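Local coordinates for protein L-asparaginase I (Vibrio cholerae, PDB 2OCD) that probably hydrolyses L-asparagine to L-aspartate and ammonium, working in the cytoplasm as a homotetramer, at residues B[4-9]-B[84-89]; B[112-117]-B[145-150]. One frame throughout, in Å; residues are numbered along the deposited sequence.

Overall arrangement
Neighbouring strands of a single sheet illustrate how a parallel beta core is built. Both contacts are buried in the N-terminal domain of the asparaginase fold. Contact 1 joins strand 5-12 to strand 84-88, about 17 Å from the chain's centre; contact 2 joins strand 112-115 to strand 147-151, about 9 Å from it. Strands 84-88 and 112-115 are adjacent, the contact centres lying about 9 Å apart; Ile-87 N and O probably hydrogen-bond to Ile-113 O and Thr-115 N. Across contact 1 side chains meet through carbon atoms, while hydrogen bonds join backbones; contact 2 adds a threonine hydroxyl bond, and its Gly-116 lies near Thr-14 and Thr-91, predicted active-site residues.

Contact 1 of 2, residues B[4-9]-B[84-89]; sequences KHIYIA and GFVILH
Tyr-7 and Phe-85 meet on one face of two neighbouring parallel strands, 5-12 and 84-88, in the central sheet of the N-terminal asparaginase domain. Their ladder illustrates parallel pairing: Tyr-7 and Ala-9 of the first strand each use both N and O, alternating with Gly-84, Val-86 and Leu-88 of the second. It begins with Tyr-7 N to Gly-84 O at 3.2 Å and continues through Val-86 N to Tyr-7 O and Ala-9 N to Val-86 O. The closing bond, Leu-88 N to Ala-9 O, is more bent, with 139° at the hydrogen.

Ile-6 is worth following outward, because its two branches divide Gly-84 between them. CB stands 4.1 Å from Gly-84 O. With CG1 beside the backbone N (chi1 -48°), CG2 falls anti to that N; it lies 3.5 Å from Gly-84 O and also meets Val-86 CG2. The other branch, through CG1, turns at chi2 -66° and brings its tip, CD1, to 3.6 Å from Gly-84 N and nearly as close to Gly-84 CA. The methyl thus occupies the side of the glycine where a beta carbon would otherwise stand. Leu-136 of helix 127-141 packs against Ile-6 and Val-86 on this face.

The face bearing Tyr-7, Ala-9, Phe-85 and Ile-87 is covered by helix 65-78. Here the CD2 atom of Tyr-7 comes to the Phe-85 edge, in the plane of that ring. Tyr-7 CB also rests 3.7 Å from Phe-85 CD1. Farther along the strands, the CG2 methyl of Ile-8, which shares the face of Ile-6, meets Leu-88 at its branch point, 4.0 Å from CG.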
loop_
_atom_site.group_PDB
_atom_site.type_symbol
_atom_site.label_atom_id
_atom_site.label_comp_id
_atom_site.label_asym_id
_atom_site.label_seq_id
_atom_site.Cartn_x
_atom_site.Cartn_y
_atom_site.Cartn_z
ATOM N N LYS B 4 -8.256 9.740 34.940
ATOM C CA LYS B 4 -7.765 10.945 34.350
ATOM C C LYS B 4 -8.999 11.796 34.023
ATOM O O LYS B 4 -10.114 11.282 34.004
ATOM C CB LYS B 4 -6.971 10.617 33.062
ATOM C CG LYS B 4 -6.089 9.330 33.084
ATOM C CD LYS B 4 -6.867 8.013 32.771
ATOM C CE LYS B 4 -5.985 6.844 32.241
ATOM N NZ LYS B 4 -4.986 6.297 33.211
ATOM N N HIS B 5 -8.793 13.092 33.775
ATOM C CA HIS B 5 -9.873 14.029 33.389
ATOM C C HIS B 5 -9.416 14.901 32.188
ATOM O O HIS B 5 -8.486 15.681 32.323
ATOM C CB HIS B 5 -10.235 14.950 34.560
ATOM C CG HIS B 5 -11.579 15.589 34.432
ATOM N ND1 HIS B 5 -12.420 15.772 35.508
ATOM C CD2 HIS B 5 -12.260 16.033 33.347
ATOM C CE1 HIS B 5 -13.552 16.316 35.093
ATOM N NE2 HIS B 5 -13.482 16.485 33.791
ATOM N N ILE B 6 -10.090 14.790 31.045
ATOM C CA ILE B 6 -9.706 15.520 29.805
ATOM C C ILE B 6 -10.706 16.602 29.491
ATOM O O ILE B 6 -11.915 16.428 29.661
ATOM C CB ILE B 6 -9.587 14.603 28.576
ATOM C CG1 ILE B 6 -8.750 13.367 28.944
ATOM C CG2 ILE B 6 -8.952 15.337 27.405
ATOM C CD1 ILE B 6 -7.236 13.688 29.284
ATOM N N TYR B 7 -10.189 17.727 29.054
ATOM C CA TYR B 7 -11.000 18.857 28.742
ATOM C C TYR B 7 -11.174 18.862 27.220
ATOM O O TYR B 7 -10.174 18.819 26.497
ATOM C CB TYR B 7 -10.282 20.104 29.209
ATOM C CG TYR B 7 -10.874 21.397 28.766
ATOM C CD1 TYR B 7 -11.867 22.006 29.512
ATOM C CD2 TYR B 7 -10.401 22.045 27.640
ATOM C CE1 TYR B 7 -12.405 23.214 29.127
ATOM C CE2 TYR B 7 -10.915 23.255 27.245
ATOM C CZ TYR B 7 -11.919 23.840 27.985
ATOM O OH TYR B 7 -12.437 25.048 27.616
ATOM N N ILE B 8 -12.443 18.878 26.759
ATOM C CA ILE B 8 -12.744 18.970 25.363
ATOM C C ILE B 8 -13.230 20.336 25.049
ATOM O O ILE B 8 -14.214 20.810 25.636
ATOM C CB ILE B 8 -13.863 18.082 24.978
ATOM C CG1 ILE B 8 -13.568 16.643 25.391
ATOM C CG2 ILE B 8 -14.081 18.174 23.485
ATOM C CD1 ILE B 8 -14.810 15.769 25.261
ATOM N N ALA B 9 -12.529 20.979 24.123
ATOM C CA ALA B 9 -12.878 22.298 23.645
ATOM C C ALA B 9 -13.529 22.124 22.259
ATOM O O ALA B 9 -12.838 21.767 21.286
ATOM C CB ALA B 9 -11.614 23.127 23.547
ATOM N N GLY B 84 -5.177 16.477 30.366
ATOM C CA GLY B 84 -4.973 16.533 28.926
ATOM C C GLY B 84 -6.078 17.329 28.226
ATOM O O GLY B 84 -7.010 17.838 28.869
ATOM N N PHE B 85 -5.973 17.478 26.912
ATOM C CA PHE B 85 -6.878 18.363 26.182
ATOM C C PHE B 85 -7.102 17.869 24.803
ATOM O O PHE B 85 -6.138 17.500 24.152
ATOM C CB PHE B 85 -6.258 19.743 26.117
ATOM C CG PHE B 85 -5.870 20.260 27.468
ATOM C CD1 PHE B 85 -6.780 20.953 28.232
ATOM C CD2 PHE B 85 -4.614 19.983 27.995
ATOM C CE1 PHE B 85 -6.452 21.378 29.446
ATOM C CE2 PHE B 85 -4.292 20.393 29.225
ATOM C CZ PHE B 85 -5.214 21.097 29.962
ATOM N N VAL B 86 -8.363 17.864 24.369
ATOM C CA VAL B 86 -8.764 17.568 22.994
ATOM C C VAL B 86 -9.488 18.746 22.401
ATOM O O VAL B 86 -10.477 19.199 22.939
ATOM C CB VAL B 86 -9.745 16.371 22.910
ATOM C CG1 VAL B 86 -10.222 16.134 21.438
ATOM C CG2 VAL B 86 -9.088 15.113 23.461
ATOM N N ILE B 87 -9.013 19.223 21.258
ATOM C CA ILE B 87 -9.604 20.374 20.614
ATOM C C ILE B 87 -10.340 19.848 19.389
ATOM O O ILE B 87 -9.710 19.381 18.422
ATOM C CB ILE B 87 -8.514 21.396 20.217
ATOM C CG1 ILE B 87 -7.900 22.049 21.457
ATOM C CG2 ILE B 87 -9.057 22.498 19.309
ATOM C CD1 ILE B 87 -6.433 22.568 21.246
ATOM N N LEU B 88 -11.671 19.916 19.441
ATOM C CA LEU B 88 -12.529 19.659 18.256
ATOM C C LEU B 88 -12.607 20.880 17.388
ATOM O O LEU B 88 -12.796 21.957 17.862
ATOM C CB LEU B 88 -13.949 19.219 18.634
ATOM C CG LEU B 88 -13.999 17.947 19.477
ATOM C CD1 LEU B 88 -15.487 17.576 19.770
ATOM C CD2 LEU B 88 -13.137 16.778 18.759
ATOM N N HIS B 89 -12.471 20.667 16.098
ATOM C CA HIS B 89 -12.094 21.699 15.125
ATOM C C HIS B 89 -12.570 21.242 13.742
ATOM O O HIS B 89 -12.638 20.074 13.479
ATOM C CB HIS B 89 -10.573 21.824 15.143
ATOM C CG HIS B 89 -10.040 23.038 14.453
ATOM N ND1 HIS B 89 -10.173 23.251 13.096
ATOM C CD2 HIS B 89 -9.332 24.088 14.932
ATOM C CE1 HIS B 89 -9.574 24.382 12.774
ATOM N NE2 HIS B 89 -9.050 24.901 13.869
#

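Contact 2 of 2, residues B[112-117]-B[145-150]; sequences VIVTGS and NEVTLF
Val-112 and Val-147 start the pairing of two parallel strands that belong to a beta-alpha-beta unit: strand 112-115 leads through helix 127-141 into strand 147-151. The backbones are laced by Val-112 N to Glu-146 O, Thr-148 N to Val-112 O, Val-114 N to Thr-148 O and Phe-150 N to Val-114 O. Of these, the bond from Thr-148 N to Val-112 O is short, 2.7 Å, and nearly straight.

The shapes on the two faces differ. On the face of Val-112, Val-114, Val-147 and Leu-149, the branched side chains touch only lightly across the strands. Val-147 presents CG2 to Val-112 CB at 4.3 Å, while its other methyl, CG1, faces Val-114 CG2. Met-94 of helix 94-104 packs on Val-114 and Leu-149.

Closer interlocking is found on the face of Ile-113, Thr-115, Thr-148 and Phe-150. Ile-113 is the bump that fits between Thr-148 and Phe-150: its CG1 lies 3.5 Å from Thr-148 OG1, and its CG2 sits 3.8 Å from Phe-150 CB. Ile-113 and Phe-150 run side by side in the same direction, whereas Thr-148 slants across the isoleucine. The Phe-150 side chain also touches Asn-131 and Asn-134 of helix 127-141, and Leu-155 of strand 154-157 packs on Ile-113, Thr-148 and Phe-150.

Beyond the last backbone bond, the Thr-115 side chain adds a bond of its own. With OG1 anti to its own N (chi1 -167°), the hydroxyl can reach across to the neighbouring strand. The hydroxyl oxygen lies at the edge of the Phe-150 ring, near its plane. Thr-115 OG1 donates to the backbone oxygen Phe-150 O at 2.7 Å, tilted 33° from the carbonyl plane.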
loop_
_atom_site.group_PDB
_atom_site.type_symbol
_atom_site.label_atom_id
_atom_site.label_comp_id
_atom_site.label_asym_id
_atom_site.label_seq_id
_atom_site.Cartn_x
_atom_site.Cartn_y
_atom_site.Cartn_z
ATOM N N VAL B 112 -2.069 17.717 23.981
ATOM C CA VAL B 112 -3.081 18.498 23.276
ATOM C C VAL B 112 -3.250 17.866 21.908
ATOM O O VAL B 112 -2.337 17.833 21.114
ATOM C CB VAL B 112 -2.702 19.976 23.135
ATOM C CG1 VAL B 112 -3.905 20.764 22.700
ATOM C CG2 VAL B 112 -2.175 20.512 24.420
ATOM N N ILE B 113 -4.443 17.312 21.695
ATOM C CA ILE B 113 -4.808 16.578 20.522
ATOM C C ILE B 113 -5.946 17.312 19.834
ATOM O O ILE B 113 -7.052 17.426 20.375
ATOM C CB ILE B 113 -5.312 15.186 20.887
ATOM C CG1 ILE B 113 -4.328 14.435 21.784
ATOM C CG2 ILE B 113 -5.496 14.370 19.645
ATOM C CD1 ILE B 113 -4.708 12.907 21.950
ATOM N N VAL B 114 -5.678 17.794 18.632
ATOM C CA VAL B 114 -6.688 18.397 17.757
ATOM C C VAL B 114 -7.324 17.292 16.892
ATOM O O VAL B 114 -6.626 16.482 16.293
ATOM C CB VAL B 114 -6.042 19.451 16.840
ATOM C CG1 VAL B 114 -7.083 20.117 15.919
ATOM C CG2 VAL B 114 -5.260 20.458 17.691
ATOM N N THR B 115 -8.648 17.237 16.860
ATOM C CA THR B 115 -9.319 16.268 16.011
ATOM C C THR B 115 -10.658 16.776 15.522
ATOM O O THR B 115 -11.070 17.902 15.810
ATOM C CB THR B 115 -9.422 14.882 16.720
ATOM O OG1 THR B 115 -9.795 13.864 15.772
ATOM C CG2 THR B 115 -10.379 14.888 17.819
ATOM N N GLY B 116 -11.327 15.939 14.755
ATOM C CA GLY B 116 -12.588 16.307 14.112
ATOM C C GLY B 116 -13.120 15.124 13.337
ATOM O O GLY B 116 -12.725 13.963 13.568
ATOM N N SER B 117 -14.019 15.409 12.406
ATOM C CA SER B 117 -14.562 14.396 11.550
ATOM C C SER B 117 -15.174 14.998 10.276
ATOM O O SER B 117 -15.464 16.174 10.208
ATOM C CB SER B 117 -15.599 13.584 12.328
ATOM O OG SER B 117 -16.840 14.284 12.417
ATOM N N ASN B 145 3.308 14.778 25.165
ATOM C CA ASN B 145 3.220 16.169 25.628
ATOM C C ASN B 145 3.590 17.149 24.528
ATOM O O ASN B 145 4.553 17.907 24.663
ATOM C CB ASN B 145 4.095 16.439 26.874
ATOM C CG ASN B 145 3.729 15.561 28.077
ATOM O OD1 ASN B 145 4.608 15.139 28.837
ATOM N ND2 ASN B 145 2.433 15.306 28.270
ATOM N N GLU B 146 2.821 17.107 23.452
ATOM C CA GLU B 146 2.989 17.973 22.320
ATOM C C GLU B 146 1.603 18.251 21.765
ATOM O O GLU B 146 0.600 17.633 22.177
ATOM C CB GLU B 146 3.800 17.353 21.170
ATOM C CG GLU B 146 4.874 16.296 21.420
ATOM C CD GLU B 146 5.669 15.954 20.084
ATOM O OE1 GLU B 146 5.475 16.679 19.072
ATOM O OE2 GLU B 146 6.508 14.978 20.051
ATOM N N VAL B 147 1.563 19.194 20.825
ATOM C CA VAL B 147 0.367 19.428 20.017
ATOM C C VAL B 147 0.298 18.393 18.885
ATOM O O VAL B 147 1.137 18.363 18.000
ATOM C CB VAL B 147 0.302 20.868 19.495
ATOM C CG1 VAL B 147 -0.963 21.069 18.718
ATOM C CG2 VAL B 147 0.276 21.830 20.663
ATOM N N THR B 148 -0.695 17.520 18.946
ATOM C CA THR B 148 -0.822 16.449 17.957
ATOM C C THR B 148 -2.174 16.511 17.239
ATOM O O THR B 148 -3.058 17.319 17.605
ATOM C CB THR B 148 -0.631 15.069 18.646
ATOM O OG1 THR B 148 -1.606 14.902 19.689
ATOM C CG2 THR B 148 0.831 14.948 19.242
ATOM N N LEU B 149 -2.334 15.678 16.207
ATOM C CA LEU B 149 -3.508 15.759 15.304
ATOM C C LEU B 149 -3.958 14.352 15.020
ATOM O O LEU B 149 -3.179 13.527 14.522
ATOM C CB LEU B 149 -3.171 16.521 14.008
ATOM C CG LEU B 149 -4.279 16.877 12.993
ATOM C CD1 LEU B 149 -3.966 18.124 12.114
ATOM C CD2 LEU B 149 -4.612 15.760 12.046
ATOM N N PHE B 150 -5.195 14.053 15.370
ATOM C CA PHE B 150 -5.660 12.711 15.212
ATOM C C PHE B 150 -6.696 12.622 14.079
ATOM O O PHE B 150 -7.718 13.345 14.101
ATOM C CB PHE B 150 -6.192 12.215 16.545
ATOM C CG PHE B 150 -6.557 10.780 16.542
ATOM C CD1 PHE B 150 -5.581 9.802 16.437
ATOM C CD2 PHE B 150 -7.845 10.388 16.668
ATOM C CE1 PHE B 150 -5.911 8.443 16.420
ATOM C CE2 PHE B 150 -8.158 9.035 16.653
ATOM C CZ PHE B 150 -7.195 8.082 16.519
#